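Local coordinates for protein DNA-entry nuclease (Competence-specific nuclease) (Streptococcus agalactiae ILRI112, PDB 4QGO) that probably cleaves DNA and RNA without sequence specificity, as a beta-beta-alpha nuclease of the His-Me finger clan and a virulence factor of its bacterium, at residues I57-T65 against P176-L184. The protein carries 1 engineered substitution. Residues are numbered along the deposited sequence; the frame is centred on the assembly and turned at random.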
loop_
_atom_site.group_PDB
_atom_site.type_symbol
_atom_site.label_atom_id
_atom_site.label_comp_id
_atom_site.label_asym_id
_atom_site.label_seq_id
_atom_site.Cartn_x
_atom_site.Cartn_y
_atom_site.Cartn_z
ATOM N N ILE A 57 -4.523 1.399 -13.935
ATOM C CA ILE A 57 -5.747 2.005 -13.417
ATOM C C ILE A 57 -6.964 1.183 -13.815
ATOM O O ILE A 57 -6.928 0.451 -14.802
ATOM C CB ILE A 57 -5.933 3.476 -13.868
ATOM C CG1 ILE A 57 -5.928 3.600 -15.392
ATOM C CG2 ILE A 57 -4.859 4.376 -13.245
ATOM C CD1 ILE A 57 -6.235 5.011 -15.871
ATOM N N ASP A 58 -8.044 1.306 -13.047
ATOM C CA ASP A 58 -9.256 0.539 -13.336
ATOM C C ASP A 58 -10.229 1.337 -14.218
ATOM O O ASP A 58 -9.895 2.412 -14.696
ATOM C CB ASP A 58 -9.908 0.002 -12.052
ATOM C CG ASP A 58 -10.355 1.103 -11.102
ATOM O OD1 ASP A 58 -10.648 2.224 -11.573
ATOM O OD2 ASP A 58 -10.419 0.823 -9.883
ATOM N N ASN A 59 -11.428 0.805 -14.437
ATOM C CA ASN A 59 -12.350 1.448 -15.372
ATOM C C ASN A 59 -12.925 2.760 -14.848
ATOM O O ASN A 59 -13.496 3.545 -15.604
ATOM C CB ASN A 59 -13.465 0.483 -15.791
ATOM C CG ASN A 59 -12.994 -0.535 -16.825
ATOM O OD1 ASN A 59 -12.050 -0.287 -17.577
ATOM N ND2 ASN A 59 -13.653 -1.689 -16.862
ATOM N N GLN A 60 -12.760 2.997 -13.553
ATOM C CA GLN A 60 -13.169 4.258 -12.958
ATOM C C GLN A 60 -11.984 5.202 -12.807
ATOM O O GLN A 60 -12.067 6.209 -12.106
ATOM C CB GLN A 60 -13.858 4.005 -11.618
ATOM C CG GLN A 60 -15.173 3.225 -11.768
ATOM C CD GLN A 60 -14.976 1.716 -12.002
ATOM O OE1 GLN A 60 -14.198 1.050 -11.305
ATOM N NE2 GLN A 60 -15.687 1.179 -12.989
ATOM N N GLN A 61 -10.889 4.866 -13.491
ATOM C CA GLN A 61 -9.671 5.680 -13.528
ATOM C C GLN A 61 -8.986 5.795 -12.167
ATOM O O GLN A 61 -8.281 6.769 -11.908
ATOM C CB GLN A 61 -9.932 7.093 -14.072
ATOM C CG GLN A 61 -11.002 7.208 -15.142
ATOM C CD GLN A 61 -10.492 6.857 -16.509
ATOM O OE1 GLN A 61 -9.575 6.049 -16.654
ATOM N NE2 GLN A 61 -11.079 7.472 -17.532
ATOM N N ARG A 62 -9.190 4.795 -11.315
ATOM C CA ARG A 62 -8.552 4.759 -9.998
ATOM C C ARG A 62 -7.284 3.923 -10.062
ATOM O O ARG A 62 -7.244 2.922 -10.772
ATOM C CB ARG A 62 -9.483 4.114 -8.968
ATOM C CG ARG A 62 -10.869 4.738 -8.893
ATOM C CD ARG A 62 -11.766 3.997 -7.913
ATOM N NE ARG A 62 -11.908 2.579 -8.223
ATOM C CZ ARG A 62 -12.761 1.751 -7.632
ATOM N NH1 ARG A 62 -13.586 2.177 -6.679
ATOM N NH2 ARG A 62 -12.805 0.485 -8.010
ATOM N N PRO A 63 -6.247 4.309 -9.302
ATOM C CA PRO A 63 -5.060 3.441 -9.218
ATOM C C PRO A 63 -5.425 2.020 -8.826
ATOM O O PRO A 63 -6.199 1.786 -7.895
ATOM C CB PRO A 63 -4.215 4.111 -8.127
ATOM C CG PRO A 63 -4.575 5.562 -8.260
ATOM C CD PRO A 63 -6.056 5.570 -8.567
ATOM N N SER A 64 -4.875 1.066 -9.573
ATOM C CA SER A 64 -5.223 -0.330 -9.397
ATOM C C SER A 64 -3.938 -1.152 -9.277
ATOM O O SER A 64 -2.887 -0.619 -8.938
ATOM C CB SER A 64 -6.101 -0.780 -10.568
ATOM O OG SER A 64 -6.673 -2.056 -10.331
ATOM N N THR A 65 -4.021 -2.445 -9.555
ATOM C CA THR A 65 -2.904 -3.361 -9.351
ATOM C C THR A 65 -1.577 -2.871 -9.921
ATOM O O THR A 65 -1.467 -2.583 -11.116
ATOM C CB THR A 65 -3.234 -4.726 -9.985
ATOM O OG1 THR A 65 -4.556 -5.112 -9.602
ATOM C CG2 THR A 65 -2.262 -5.789 -9.516
ATOM N N PRO A 176 -4.458 -1.480 -4.342
ATOM C CA PRO A 176 -5.470 -0.787 -3.531
ATOM C C PRO A 176 -6.767 -1.590 -3.539
ATOM O O PRO A 176 -7.215 -2.027 -4.613
ATOM C CB PRO A 176 -5.667 0.544 -4.265
ATOM C CG PRO A 176 -4.433 0.702 -5.142
ATOM C CD PRO A 176 -4.058 -0.704 -5.529
ATOM N N LEU A 177 -7.347 -1.799 -2.360
ATOM C CA LEU A 177 -8.618 -2.527 -2.245
ATOM C C LEU A 177 -9.763 -1.531 -2.067
ATOM O O LEU A 177 -9.737 -0.711 -1.137
ATOM C CB LEU A 177 -8.575 -3.521 -1.081
ATOM C CG LEU A 177 -7.430 -4.534 -1.093
ATOM C CD1 LEU A 177 -7.576 -5.493 0.083
ATOM C CD2 LEU A 177 -7.386 -5.285 -2.417
ATOM N N TYR A 178 -10.730 -1.568 -2.987
ATOM C CA TYR A 178 -11.906 -0.692 -2.949
ATOM C C TYR A 178 -13.138 -1.509 -2.567
ATOM O O TYR A 178 -13.244 -2.683 -2.931
ATOM C CB TYR A 178 -12.139 -0.013 -4.304
ATOM C CG TYR A 178 -10.965 0.832 -4.781
ATOM C CD1 TYR A 178 -10.813 2.144 -4.361
ATOM C CD2 TYR A 178 -10.010 0.307 -5.644
ATOM C CE1 TYR A 178 -9.741 2.914 -4.784
ATOM C CE2 TYR A 178 -8.943 1.073 -6.083
ATOM C CZ TYR A 178 -8.809 2.373 -5.647
ATOM O OH TYR A 178 -7.750 3.127 -6.071
ATOM N N ARG A 179 -14.070 -0.895 -1.835
ATOM C CA ARG A 179 -15.270 -1.603 -1.372
ATOM C C ARG A 179 -16.192 -1.949 -2.522
ATOM O O ARG A 179 -16.982 -2.893 -2.438
ATOM C CB ARG A 179 -16.085 -0.739 -0.416
ATOM C CG ARG A 179 -15.428 -0.423 0.917
ATOM C CD ARG A 179 -16.392 0.361 1.805
ATOM N NE ARG A 179 -16.865 1.569 1.139
ATOM C CZ ARG A 179 -17.877 2.313 1.570
ATOM N NH1 ARG A 179 -18.533 1.972 2.674
ATOM N NH2 ARG A 179 -18.239 3.396 0.897
ATOM N N ASN A 180 -16.104 -1.147 -3.574
ATOM C CA ASN A 180 -17.036 -1.206 -4.687
ATOM C C ASN A 180 -16.422 -0.504 -5.886
ATOM O O ASN A 180 -15.284 -0.028 -5.837
ATOM C CB ASN A 180 -18.357 -0.545 -4.291
ATOM C CG ASN A 180 -18.173 0.882 -3.813
ATOM O OD1 ASN A 180 -17.520 1.693 -4.474
ATOM N ND2 ASN A 180 -18.727 1.191 -2.645
ATOM N N ASP A 181 -17.178 -0.410 -6.969
ATOM C CA ASP A 181 -16.612 0.115 -8.201
ATOM C C ASP A 181 -16.478 1.630 -8.229
ATOM O O ASP A 181 -15.804 2.164 -9.102
ATOM C CB ASP A 181 -17.411 -0.364 -9.419
ATOM C CG ASP A 181 -17.152 -1.816 -9.751
ATOM O OD1 ASP A 181 -16.127 -2.363 -9.291
ATOM O OD2 ASP A 181 -17.975 -2.410 -10.483
ATOM N N THR A 182 -17.086 2.327 -7.272
ATOM C CA THR A 182 -17.134 3.788 -7.348
ATOM C C THR A 182 -16.358 4.572 -6.280
ATOM O O THR A 182 -16.047 5.742 -6.497
ATOM C CB THR A 182 -18.585 4.293 -7.387
ATOM O OG1 THR A 182 -19.288 3.833 -6.228
ATOM C CG2 THR A 182 -19.282 3.765 -8.633
ATOM N N ASP A 183 -16.060 3.948 -5.139
ATOM C CA ASP A 183 -15.335 4.644 -4.066
ATOM C C ASP A 183 -14.072 5.311 -4.590
ATOM O O ASP A 183 -13.307 4.719 -5.363
ATOM C CB ASP A 183 -14.881 3.682 -2.972
ATOM C CG ASP A 183 -15.964 3.331 -1.984
ATOM O OD1 ASP A 183 -17.106 3.843 -2.066
ATOM O OD2 ASP A 183 -15.645 2.533 -1.090
ATOM N N LEU A 184 -13.819 6.525 -4.140
ATOM C CA LEU A 184 -12.617 7.221 -4.575
ATOM C C LEU A 184 -11.367 6.738 -3.842
ATOM O O LEU A 184 -10.273 6.792 -4.389
ATOM C CB LEU A 184 -12.790 8.722 -4.386
ATOM C CG LEU A 184 -13.873 9.317 -5.276
ATOM C CD1 LEU A 184 -14.036 10.787 -4.958
ATOM C CD2 LEU A 184 -13.498 9.113 -6.725
HETATM O O HOH W 1 -13.442 -1.770 -10.815
#
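NH1 of R62 donates to two backbone carbonyls of the loop that follows strand 170-177: it lies 2.9 Å from N180 O and 2.9 Å from D183 O, and both bonds are nearly straight (N-H...O 163° at N180). Both acceptors sit at the edge of the guanidinium, close to its plane, and the D183 bond falls on a carbonyl lone pair, so the loop is tied at two points to one nitrogen. NH2 adds a weak bond to N180 O. The other edge is fixed from within 57-65, where D58 takes NE and NH2 side-on; OD2 meets R62 NE at 2.8 Å through its syn lone pair. D58 OD1 meanwhile accepts R62 N and Q60 N from opposite faces of its plane, the latter forming an Asx turn over the type I turn 58-61. These bonds hold the guanidinium flat on Y178, planes 11° apart and R62 CZ 3.8 Å from the Y178 ring centroid, a cation-pi stack; the chain bends at chi3 (-57°), which turns the guanidinium over the ring, and R62 CD also lies over that face in a CH-pi contact. D181 O stands over the opposite face, off-centre, without a hydrogen bond to NH1. The Y178 hydroxyl donates to P63 O, 2.7 Å away at the ring edge and in the carbonyl plane. A water donates to both Q60 OE1 and D181 OD1, linking the two side chains. P176 CG packs on P63 O. The contact thus joins the loop between strands 52-54 and 66-70 to the end of strand 170-177, neighbour of 66-70 in the antiparallel sheet, and to the loop that follows it, while V136 of strand 135-139 touches both P63 and Y178.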